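Local structure of CurD (Moorea producens 3L, 5KP7) at residues A[271-276]-A[346-351]; A[140-145]-A[325-330]; A[250-255]-A[356-361]; A[216-221]-A[245-250]. The protein probably catalyses an HMG-CoA-synthase-type condensation and binds 4'-phosphopantetheine. The protein carries 3 engineered substitutions. All coordinates share one frame; numbering follows the deposited sequence.

Interaction 1 of 4, residues A[271-276]-A[346-351]; sequences LSFHTP and GMFSYG. With PNS (4'-phosphopantetheine), chain E.
Ser272 holds the closest part of this contact, with its backbone bonded to the 346-351 strand on both sides of the residue it faces. Ser272 N donates to Gly346 O (2.8 Å, 169° at the hydrogen). Ser272 O receives Phe348 N at 3.0 Å, in the carbonyl plane. The third bond of the ladder runs from His274 N to Phe348 O at 2.9 Å. Leu271 lies over Gly346, its CD2 4.0 Å from Gly346 CA; a side chain at Gly346 would collide with it. Phe273 and Phe348 stand on the same sheet face, and CD2 of the Phe273 ring meets CB of Phe348 obliquely at 4.1 Å. Tyr244 and Cys248 of helix 237-258 touch both of these aromatic side chains. On the other face are Ser272 and Met347. The OG of Ser272 is hydrogen-bonded to Ser329 and Thr333 of helix 325-336.

This is a parallel strand pair at one edge of the mixed sheet of a thiolase-like fold. Strand 270-273 is one of the two outermost strands within this chain.

From the His274 side chain onward the contact becomes looser. The His274 ring is swung toward Tyr350 with CG anti to the backbone N (chi1 173°). One ring face meets Tyr350 O, and CD2 is the nearest ring atom at 3.7 Å. The side chain of Asn320, a phosphopantetheine-binding residue, is close by. Pro276 has left the sheet and touches nothing of 346-351. It lines the ligand pocket instead, where its CB comes within 3.9 Å of O40 of the phosphopantetheine and its CG lies 4.1 Å from the thiol sulfur S44.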
# COMPACT_ATOMS: atom_id res chain seq x y z
N LEU A 271 -5.79 1.11 -13.74
CA LEU A 271 -4.71 0.37 -13.08
C LEU A 271 -4.59 0.82 -11.65
O LEU A 271 -4.53 2.03 -11.38
CB LEU A 271 -3.39 0.62 -13.81
CG LEU A 271 -3.33 0.13 -15.25
CD1 LEU A 271 -2.15 0.77 -15.95
CD2 LEU A 271 -3.27 -1.39 -15.35
N SER A 272 -4.60 -0.14 -10.72
CA SER A 272 -4.39 0.09 -9.29
C SER A 272 -3.11 -0.58 -8.86
O SER A 272 -2.79 -1.69 -9.34
CB SER A 272 -5.57 -0.43 -8.46
OG SER A 272 -6.56 0.60 -8.34
N PHE A 273 -2.37 0.09 -7.98
CA PHE A 273 -1.02 -0.37 -7.59
C PHE A 273 -0.89 -0.32 -6.08
O PHE A 273 -1.50 0.55 -5.43
CB PHE A 273 0.03 0.59 -8.14
CG PHE A 273 0.17 0.65 -9.66
CD1 PHE A 273 -0.71 1.39 -10.42
CD2 PHE A 273 1.26 0.08 -10.29
CE1 PHE A 273 -0.52 1.51 -11.80
CE2 PHE A 273 1.46 0.19 -11.67
CZ PHE A 273 0.53 0.89 -12.42
N HIS A 274 -0.04 -1.19 -5.51
CA HIS A 274 0.48 -0.94 -4.19
C HIS A 274 1.14 0.44 -4.26
O HIS A 274 1.94 0.68 -5.15
CB HIS A 274 1.52 -1.98 -3.76
CG HIS A 274 2.18 -1.63 -2.48
ND1 HIS A 274 1.45 -1.33 -1.36
CD2 HIS A 274 3.47 -1.39 -2.16
CE1 HIS A 274 2.25 -0.97 -0.39
NE2 HIS A 274 3.49 -1.00 -0.84
N THR A 275 0.77 1.34 -3.33
CA THR A 275 1.12 2.75 -3.41
C THR A 275 1.85 3.23 -2.15
O THR A 275 1.24 3.75 -1.21
CB THR A 275 -0.16 3.60 -3.69
OG1 THR A 275 -0.76 3.18 -4.92
CG2 THR A 275 0.21 5.08 -3.83
N PRO A 276 3.18 3.05 -2.11
CA PRO A 276 3.91 3.59 -0.97
C PRO A 276 3.79 5.11 -0.88
O PRO A 276 3.71 5.67 0.21
CB PRO A 276 5.35 3.15 -1.25
CG PRO A 276 5.22 1.96 -2.11
CD PRO A 276 4.06 2.29 -3.01
N GLY A 346 -6.65 -3.54 -13.84
CA GLY A 346 -5.43 -4.30 -13.57
C GLY A 346 -4.86 -3.92 -12.22
O GLY A 346 -4.83 -2.73 -11.86
N MET A 347 -4.41 -4.93 -11.48
CA MET A 347 -3.98 -4.79 -10.11
C MET A 347 -2.53 -5.27 -9.96
O MET A 347 -2.23 -6.41 -10.33
CB MET A 347 -4.86 -5.69 -9.22
CG MET A 347 -6.35 -5.46 -9.32
SD MET A 347 -6.89 -4.20 -8.19
CE MET A 347 -6.84 -5.05 -6.60
N PHE A 348 -1.68 -4.43 -9.38
CA PHE A 348 -0.28 -4.79 -9.11
C PHE A 348 0.03 -4.71 -7.63
O PHE A 348 -0.07 -3.63 -7.03
CB PHE A 348 0.74 -3.93 -9.85
CG PHE A 348 2.16 -4.28 -9.49
CD1 PHE A 348 2.64 -5.56 -9.77
CD2 PHE A 348 2.96 -3.41 -8.80
CE1 PHE A 348 3.91 -5.95 -9.40
CE2 PHE A 348 4.26 -3.80 -8.43
CZ PHE A 348 4.72 -5.08 -8.72
N SER A 349 0.38 -5.86 -7.05
CA SER A 349 0.77 -5.98 -5.66
C SER A 349 2.25 -6.21 -5.52
O SER A 349 2.82 -7.01 -6.27
CB SER A 349 0.02 -7.18 -5.05
OG SER A 349 0.34 -7.30 -3.69
N TYR A 350 2.88 -5.55 -4.57
CA TYR A 350 4.32 -5.75 -4.23
C TYR A 350 4.44 -5.83 -2.73
O TYR A 350 3.78 -5.07 -2.02
CB TYR A 350 5.19 -4.59 -4.70
CG TYR A 350 6.66 -4.75 -4.36
CD1 TYR A 350 7.46 -5.62 -5.08
CD2 TYR A 350 7.24 -4.08 -3.29
CE1 TYR A 350 8.80 -5.82 -4.78
CE2 TYR A 350 8.58 -4.25 -2.99
CZ TYR A 350 9.36 -5.13 -3.73
OH TYR A 350 10.67 -5.32 -3.42
N GLY A 351 5.30 -6.72 -2.23
CA GLY A 351 5.68 -6.67 -0.84
C GLY A 351 7.19 -6.81 -0.77
O GLY A 351 7.76 -7.70 -1.43
O23 PNS E . 12.06 11.46 -2.15
P24 PNS E . 12.82 10.42 -1.37
O26 PNS E . 14.12 10.79 -0.69
O27 PNS E . 11.89 9.83 -0.18
C28 PNS E . 10.55 9.42 -0.40
C29 PNS E . 9.65 9.79 0.79
C30 PNS E . 8.26 9.18 0.73
C31 PNS E . 10.13 10.93 1.72
C32 PNS E . 10.23 8.75 1.88
O33 PNS E . 9.55 8.85 3.17
C34 PNS E . 10.24 7.26 1.60
O35 PNS E . 11.15 6.76 0.94
N36 PNS E . 9.18 6.57 2.02
C37 PNS E . 8.80 5.31 1.42
C38 PNS E . 9.52 4.10 1.95
C39 PNS E . 8.92 2.95 1.16
O40 PNS E . 7.95 2.36 1.61
N41 PNS E . 9.49 2.69 -0.02
C42 PNS E . 8.97 1.62 -0.84
C43 PNS E . 9.53 1.64 -2.25
S44 PNS E . 8.84 0.19 -3.06

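Interaction 2 of 4, residues A[140-145]-A[325-330]; sequences SGTAGL and TLFLSL
Leu326 is the first residue of helix 325-330 to touch helix 140-145, its CD2 branch lying 3.5 Å from Thr142 OG1. That hydroxyl already has a polar partner in Tyr359 OH, and the methyl of Leu326 packs beside it. Leu326 also packs on Met347 and Ser349 of the sheet.

Phe327 comes next and makes most of the contact. Its CG is anti to the carbonyl carbon (chi1 -62°), and the ring reaches the backbone at Gly141. CZ comes to 3.2 Å from Gly141 O, which sits at the ring edge near its plane. Gly141 has no side chain, and this lets the ring come so near the backbone. Gly141 O also accepts the helical bond from Leu145 N. Leu145 CD2 meets the ring obliquely, 3.8 Å from Phe327 CE1. A serine in place of Phe327 would probably open a gap between the helices and leave Leu145 without its partner there.

The N-to-C directions of the two segments differ by 75°, and their axes are 9.9 Å apart. Residues of both touch strands 195-202 and 355-363. Such a pair of buried helices, packed against the sheet strands, is consistent with the central helical layer of the thiolase fold.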
# COMPACT_ATOMS: atom_id res chain seq x y z
N SER A 140 0.76 -9.26 1.58
CA SER A 140 -0.10 -10.08 2.44
C SER A 140 -1.57 -10.03 1.99
O SER A 140 -2.24 -11.05 1.96
CB SER A 140 0.04 -9.62 3.89
OG SER A 140 -0.43 -8.29 4.08
N GLY A 141 -2.08 -8.83 1.71
CA GLY A 141 -3.48 -8.72 1.32
C GLY A 141 -3.84 -9.51 0.07
O GLY A 141 -4.82 -10.27 0.02
N THR A 142 -3.04 -9.32 -0.97
CA THR A 142 -3.23 -10.06 -2.19
C THR A 142 -3.14 -11.58 -1.95
O THR A 142 -3.97 -12.33 -2.47
CB THR A 142 -2.25 -9.59 -3.27
OG1 THR A 142 -2.62 -8.25 -3.63
CG2 THR A 142 -2.27 -10.49 -4.49
N ALA A 143 -2.15 -12.03 -1.22
CA ALA A 143 -2.05 -13.45 -0.90
C ALA A 143 -3.34 -13.97 -0.24
O ALA A 143 -3.87 -15.04 -0.61
CB ALA A 143 -0.83 -13.71 -0.05
N GLY A 144 -3.87 -13.24 0.75
CA GLY A 144 -5.12 -13.61 1.40
C GLY A 144 -6.29 -13.66 0.45
O GLY A 144 -7.11 -14.61 0.47
N LEU A 145 -6.39 -12.65 -0.42
CA LEU A 145 -7.46 -12.62 -1.39
C LEU A 145 -7.38 -13.83 -2.33
O LEU A 145 -8.38 -14.46 -2.63
CB LEU A 145 -7.41 -11.32 -2.20
CG LEU A 145 -8.40 -11.20 -3.37
CD1 LEU A 145 -9.87 -11.40 -2.99
CD2 LEU A 145 -8.19 -9.86 -4.07
N THR A 325 -2.98 -1.36 1.07
CA THR A 325 -2.95 -0.18 0.19
C THR A 325 -3.52 -0.47 -1.18
O THR A 325 -4.30 0.34 -1.72
CB THR A 325 -1.53 0.41 0.06
OG1 THR A 325 -0.97 0.59 1.36
CG2 THR A 325 -1.58 1.74 -0.67
N LEU A 326 -3.15 -1.59 -1.79
CA LEU A 326 -3.72 -1.93 -3.12
C LEU A 326 -5.26 -2.04 -3.10
O LEU A 326 -5.95 -1.67 -4.05
CB LEU A 326 -3.09 -3.24 -3.65
CG LEU A 326 -3.68 -3.83 -4.92
CD1 LEU A 326 -3.51 -2.86 -6.09
CD2 LEU A 326 -2.97 -5.14 -5.25
N PHE A 327 -5.82 -2.57 -2.00
CA PHE A 327 -7.26 -2.68 -1.88
C PHE A 327 -7.90 -1.32 -1.71
O PHE A 327 -8.98 -1.07 -2.26
CB PHE A 327 -7.67 -3.62 -0.74
CG PHE A 327 -7.19 -5.05 -0.91
CD1 PHE A 327 -6.94 -5.58 -2.16
CD2 PHE A 327 -7.01 -5.85 0.20
CE1 PHE A 327 -6.49 -6.90 -2.32
CE2 PHE A 327 -6.59 -7.17 0.05
CZ PHE A 327 -6.34 -7.68 -1.21
N LEU A 328 -7.22 -0.42 -1.01
CA LEU A 328 -7.71 0.95 -0.92
C LEU A 328 -7.67 1.62 -2.31
O LEU A 328 -8.57 2.37 -2.67
CB LEU A 328 -6.92 1.77 0.08
CG LEU A 328 -7.44 3.21 0.26
CD1 LEU A 328 -8.90 3.24 0.64
CD2 LEU A 328 -6.55 3.95 1.22
N SER A 329 -6.58 1.38 -3.04
CA SER A 329 -6.47 1.90 -4.41
C SER A 329 -7.60 1.40 -5.31
O SER A 329 -8.24 2.18 -6.04
CB SER A 329 -5.13 1.53 -5.02
OG SER A 329 -5.07 2.02 -6.34
N LEU A 330 -7.93 0.12 -5.19
CA LEU A 330 -9.10 -0.43 -5.89
C LEU A 330 -10.40 0.31 -5.53
O LEU A 330 -11.15 0.73 -6.42
CB LEU A 330 -9.24 -1.93 -5.63
CG LEU A 330 -10.50 -2.58 -6.21
CD1 LEU A 330 -10.56 -2.49 -7.73
CD2 LEU A 330 -10.59 -4.04 -5.74

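Interaction 3 of 4, residues A[250-255]-A[356-361]; sequences NAYRHY and SEFYSG. With SO4 (sulfate ion), chain D.
An aromatic cluster of Tyr252, Tyr255 and Phe358 fastens helix 237-258 to strand 355-363 of the mixed sheet. Phe358 is its middle member and makes two T-shaped contacts. Tyr252 turns an edge to the Phe358 face, with CD1 over the ring centre and 3.7 Å from Phe358 CE1. The planes stand at 81°. Phe358 in turn presents its own edge to the face of Tyr255. There Phe358 CD1 meets Tyr255 CD2 at 3.5 Å, offset toward the rim. CG of Phe358 is anti to its backbone N (chi1 -173°), which carries the ring between the two tyrosines. Edge-to-face contacts of Phe358 with Phe268 and of Tyr252 with Tyr264 extend the cluster.

Ala251 packs against Ser356, its CB 3.6 Å from Ser356 OG. That hydroxyl is bonded to Tyr218 O of the neighbouring strand.

At the far end, the Tyr255 hydroxyl reaches Ser360. The OH lies 2.7 Å from Ser360 OG, which sits in the plane of the tyrosine ring at its edge and is also hydrogen-bonded to Asp211. The same Tyr255 OH donates to O1 of a sulfate ion, probably from the crystallisation liquor, at 3.0 Å.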
# COMPACT_ATOMS: atom_id res chain seq x y z
N ASN A 250 8.19 -7.87 -14.33
CA ASN A 250 8.24 -9.34 -14.44
C ASN A 250 6.94 -10.02 -14.05
O ASN A 250 6.56 -11.00 -14.67
CB ASN A 250 9.43 -9.92 -13.66
CG ASN A 250 10.75 -9.74 -14.37
OD1 ASN A 250 11.02 -10.38 -15.37
ND2 ASN A 250 11.60 -8.87 -13.86
N ALA A 251 6.23 -9.51 -13.05
CA ALA A 251 4.91 -10.05 -12.74
C ALA A 251 3.91 -9.86 -13.90
O ALA A 251 3.14 -10.76 -14.25
CB ALA A 251 4.37 -9.46 -11.45
N TYR A 252 3.93 -8.68 -14.49
CA TYR A 252 3.09 -8.41 -15.64
C TYR A 252 3.47 -9.31 -16.83
O TYR A 252 2.59 -9.82 -17.51
CB TYR A 252 3.09 -6.93 -16.05
CG TYR A 252 2.16 -6.70 -17.23
CD1 TYR A 252 0.77 -6.73 -17.06
CD2 TYR A 252 2.66 -6.51 -18.52
CE1 TYR A 252 -0.09 -6.59 -18.13
CE2 TYR A 252 1.80 -6.36 -19.59
CZ TYR A 252 0.43 -6.40 -19.38
OH TYR A 252 -0.41 -6.23 -20.47
N ARG A 253 4.77 -9.53 -17.05
CA ARG A 253 5.21 -10.42 -18.15
C ARG A 253 4.63 -11.81 -17.96
O ARG A 253 4.18 -12.43 -18.91
CB ARG A 253 6.73 -10.50 -18.25
CG ARG A 253 7.18 -11.48 -19.35
CD ARG A 253 8.65 -11.39 -19.73
NE ARG A 253 9.01 -10.03 -20.15
CZ ARG A 253 9.83 -9.21 -19.48
NH1 ARG A 253 10.43 -9.57 -18.35
NH2 ARG A 253 10.07 -8.00 -19.98
N HIS A 254 4.63 -12.30 -16.71
CA HIS A 254 4.09 -13.62 -16.40
C HIS A 254 2.58 -13.67 -16.71
O HIS A 254 2.08 -14.63 -17.32
CB HIS A 254 4.40 -13.97 -14.94
CG HIS A 254 4.15 -15.40 -14.58
ND1 HIS A 254 3.71 -15.78 -13.33
CD2 HIS A 254 4.25 -16.54 -15.30
CE1 HIS A 254 3.59 -17.09 -13.28
NE2 HIS A 254 3.90 -17.58 -14.47
N TYR A 255 1.87 -12.61 -16.34
CA TYR A 255 0.45 -12.51 -16.67
C TYR A 255 0.25 -12.51 -18.21
O TYR A 255 -0.61 -13.23 -18.73
CB TYR A 255 -0.11 -11.25 -16.02
CG TYR A 255 -1.55 -10.91 -16.30
CD1 TYR A 255 -1.92 -10.34 -17.52
CD2 TYR A 255 -2.54 -11.06 -15.32
CE1 TYR A 255 -3.23 -9.98 -17.78
CE2 TYR A 255 -3.85 -10.69 -15.56
CZ TYR A 255 -4.20 -10.14 -16.80
OH TYR A 255 -5.50 -9.77 -17.06
N SER A 356 5.45 -10.47 -5.50
CA SER A 356 4.58 -9.59 -6.24
C SER A 356 3.61 -10.38 -7.11
O SER A 356 3.86 -11.54 -7.43
CB SER A 356 5.40 -8.64 -7.11
OG SER A 356 6.02 -9.32 -8.21
N GLU A 357 2.53 -9.72 -7.51
CA GLU A 357 1.52 -10.34 -8.34
C GLU A 357 0.76 -9.31 -9.13
O GLU A 357 0.44 -8.24 -8.61
CB GLU A 357 0.55 -11.18 -7.48
CG GLU A 357 -0.46 -11.98 -8.25
CD GLU A 357 -1.06 -13.17 -7.50
OE1 GLU A 357 -2.06 -13.70 -8.01
OE2 GLU A 357 -0.50 -13.62 -6.46
N PHE A 358 0.48 -9.64 -10.39
CA PHE A 358 -0.40 -8.85 -11.25
C PHE A 358 -1.63 -9.69 -11.56
O PHE A 358 -1.52 -10.87 -11.92
CB PHE A 358 0.31 -8.43 -12.54
CG PHE A 358 -0.50 -7.48 -13.39
CD1 PHE A 358 -1.50 -7.94 -14.26
CD2 PHE A 358 -0.30 -6.11 -13.29
CE1 PHE A 358 -2.27 -7.05 -15.02
CE2 PHE A 358 -1.07 -5.22 -14.03
CZ PHE A 358 -2.03 -5.69 -14.90
N TYR A 359 -2.81 -9.08 -11.39
CA TYR A 359 -4.07 -9.80 -11.59
C TYR A 359 -5.15 -8.82 -12.00
O TYR A 359 -4.85 -7.65 -12.13
CB TYR A 359 -4.45 -10.57 -10.33
CG TYR A 359 -4.59 -9.80 -9.03
CD1 TYR A 359 -3.48 -9.34 -8.34
CD2 TYR A 359 -5.82 -9.67 -8.43
CE1 TYR A 359 -3.61 -8.70 -7.10
CE2 TYR A 359 -5.95 -9.04 -7.17
CZ TYR A 359 -4.84 -8.59 -6.51
OH TYR A 359 -4.98 -8.00 -5.25
N SER A 360 -6.37 -9.29 -12.26
CA SER A 360 -7.38 -8.37 -12.84
C SER A 360 -8.80 -8.79 -12.57
O SER A 360 -9.05 -9.94 -12.19
CB SER A 360 -7.14 -8.21 -14.35
OG SER A 360 -7.30 -9.45 -15.05
N GLY A 361 -9.72 -7.86 -12.72
CA GLY A 361 -11.14 -8.16 -12.63
C GLY A 361 -11.98 -7.04 -13.19
O GLY A 361 -11.43 -6.05 -13.68
S SO4 D . -8.39 -9.89 -20.28
O1 SO4 D . -7.25 -9.46 -19.43
O2 SO4 D . -9.31 -10.75 -19.49
O3 SO4 D . -7.89 -10.64 -21.44
O4 SO4 D . -9.10 -8.68 -20.76

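Interaction 4 of 4, residues A[216-221]-A[245-250]; sequences GYYGYE and LDCCEN
Asn250 stacks on the ring of Tyr218, where strand 208-219 lies against helix 237-258 at the side of the sheet this helix covers. The Asn250 CB sits almost exactly over the ring centre, in a CH-pi contact 3.4 Å from the Tyr218 centroid and 5° off its normal. CG of Tyr218 is anti to its backbone N (chi1 -171°), which lays the ring under Asn250. The Asn250 amide continues over the same ring, its plane only 17° from that of the ring. Cys247 fills the corner between two tyrosines with two sulfur-aromatic contacts. Its SG lies at the edge of the Tyr218 ring, 3.9 Å from CD2. The same sulfur approaches the Tyr220 ring obliquely, 3.8 Å from CE1.

A second shell fixes these groups. Asn250 ND2 donates to Asp246 O one turn earlier (3.0 Å), from above the carbonyl plane. That oxygen also takes the helical bond from Asn250 N, so it is gripped twice. This bond helps hold the amide against Tyr218. With a serine in place of Tyr218, the Asn250 amide would probably lose the ring it lies on, and Cys247 SG one of its aromatic neighbours.

Further out, Tyr218 is anchored by its backbone to Ser356 of the next strand. Tyr220 OH is hydrogen-bonded to Ser243. Outside the two segments, a basic side chain of another protein's chain pairs with Asp246, and an apolar one packs on Tyr220. A water bridges Asp246 and Tyr220: it donates to Asp246 OD2 at 2.6 Å and makes a weak bond with Tyr220 OH at 2.8 Å.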
# COMPACT_ATOMS: atom_id res chain seq x y z
N GLY A 216 -0.09 -13.28 -12.82
CA GLY A 216 1.35 -13.43 -12.92
C GLY A 216 1.99 -13.06 -11.60
O GLY A 216 1.52 -12.17 -10.91
N TYR A 217 3.06 -13.75 -11.21
CA TYR A 217 3.68 -13.47 -9.91
C TYR A 217 5.17 -13.70 -9.99
O TYR A 217 5.67 -14.43 -10.86
CB TYR A 217 3.00 -14.24 -8.77
CG TYR A 217 2.46 -15.59 -9.16
CD1 TYR A 217 3.32 -16.67 -9.32
CD2 TYR A 217 1.09 -15.81 -9.31
CE1 TYR A 217 2.83 -17.92 -9.68
CE2 TYR A 217 0.60 -17.05 -9.65
CZ TYR A 217 1.47 -18.10 -9.84
OH TYR A 217 0.99 -19.36 -10.18
N TYR A 218 5.89 -12.98 -9.13
CA TYR A 218 7.34 -12.92 -9.24
C TYR A 218 7.91 -12.49 -7.89
O TYR A 218 7.49 -11.51 -7.29
CB TYR A 218 7.72 -11.92 -10.34
CG TYR A 218 9.16 -11.89 -10.73
CD1 TYR A 218 9.69 -12.84 -11.61
CD2 TYR A 218 10.01 -10.91 -10.23
CE1 TYR A 218 11.03 -12.80 -11.97
CE2 TYR A 218 11.34 -10.85 -10.62
CZ TYR A 218 11.84 -11.79 -11.47
OH TYR A 218 13.17 -11.70 -11.85
N GLY A 219 8.92 -13.22 -7.42
CA GLY A 219 9.54 -12.88 -6.17
C GLY A 219 10.90 -13.55 -6.03
O GLY A 219 11.23 -14.48 -6.79
N TYR A 220 11.66 -13.05 -5.08
CA TYR A 220 13.02 -13.49 -4.82
C TYR A 220 13.44 -12.86 -3.49
O TYR A 220 12.86 -11.85 -3.07
CB TYR A 220 13.98 -13.09 -5.95
CG TYR A 220 13.87 -11.63 -6.29
CD1 TYR A 220 12.93 -11.19 -7.20
CD2 TYR A 220 14.68 -10.67 -5.66
CE1 TYR A 220 12.78 -9.85 -7.48
CE2 TYR A 220 14.52 -9.31 -5.95
CZ TYR A 220 13.57 -8.91 -6.85
OH TYR A 220 13.38 -7.57 -7.21
N GLU A 221 14.44 -13.46 -2.84
CA GLU A 221 14.91 -12.89 -1.58
C GLU A 221 15.77 -11.63 -1.83
O GLU A 221 16.75 -11.66 -2.60
CB GLU A 221 15.71 -13.91 -0.77
CG GLU A 221 15.89 -13.54 0.69
CD GLU A 221 17.01 -12.57 0.94
OE1 GLU A 221 18.16 -12.85 0.52
OE2 GLU A 221 16.78 -11.52 1.58
N LEU A 245 10.07 -1.83 -9.25
CA LEU A 245 10.06 -1.67 -10.70
C LEU A 245 10.38 -2.96 -11.45
O LEU A 245 9.70 -3.29 -12.42
CB LEU A 245 11.04 -0.56 -11.11
CG LEU A 245 10.60 0.85 -10.69
CD1 LEU A 245 11.77 1.83 -10.72
CD2 LEU A 245 9.50 1.34 -11.59
N ASP A 246 11.38 -3.70 -10.98
CA ASP A 246 11.69 -5.02 -11.53
C ASP A 246 10.48 -5.96 -11.44
O ASP A 246 10.17 -6.65 -12.39
CB ASP A 246 12.89 -5.67 -10.86
CG ASP A 246 14.24 -5.09 -11.26
OD1 ASP A 246 14.34 -4.43 -12.34
OD2 ASP A 246 15.22 -5.36 -10.52
N CYS A 247 9.81 -5.99 -10.31
CA CYS A 247 8.68 -6.88 -10.11
C CYS A 247 7.46 -6.45 -10.93
O CYS A 247 6.72 -7.28 -11.43
CB CYS A 247 8.32 -6.96 -8.63
SG CYS A 247 9.49 -7.97 -7.68
N CYS A 248 7.27 -5.15 -11.06
CA CYS A 248 6.16 -4.62 -11.84
C CYS A 248 6.28 -5.15 -13.28
O CYS A 248 5.30 -5.68 -13.84
CB CYS A 248 6.13 -3.10 -11.76
SG CYS A 248 4.63 -2.33 -12.42
N GLU A 249 7.50 -5.08 -13.84
CA GLU A 249 7.77 -5.62 -15.18
C GLU A 249 7.57 -7.14 -15.27
O GLU A 249 6.90 -7.63 -16.19
CB GLU A 249 9.20 -5.26 -15.61
CG GLU A 249 9.72 -6.01 -16.83
CD GLU A 249 11.05 -5.52 -17.38
OE1 GLU A 249 11.68 -4.59 -16.83
OE2 GLU A 249 11.47 -6.09 -18.43
N ASN A 250 8.19 -7.87 -14.33
CA ASN A 250 8.24 -9.34 -14.44
C ASN A 250 6.94 -10.02 -14.05
O ASN A 250 6.56 -11.00 -14.67
CB ASN A 250 9.43 -9.92 -13.66
CG ASN A 250 10.75 -9.74 -14.37
OD1 ASN A 250 11.02 -10.38 -15.37
ND2 ASN A 250 11.60 -8.87 -13.86
O HOH W 1 15.08 -7.67 -9.41

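Overall arrangement
Following the chain, residues 140-145 open interaction 2, which closes only at 325-330. Within that span, interaction 4 closes a short loop between 216-221 and 245-250. Interactions 3 and 4 meet at Asn250, and both use helix 237-258. Residues 250-255 then open interaction 3 and residues 271-276 open interaction 1. Interaction 2 closes next, so it crosses both of them. Interaction 1 closes at 346-351 and interaction 3 at 356-361, which places interaction 1 inside the span of interaction 3. Interaction 1 adds strand 270-273 at the edge of the sheet, and interactions 3 and 4 hold helix 237-258 against it. Interaction 2 pairs two buried helices beside that sheet, touching it at several points, among them Thr142 on Tyr359 and Ser329 on Ser272.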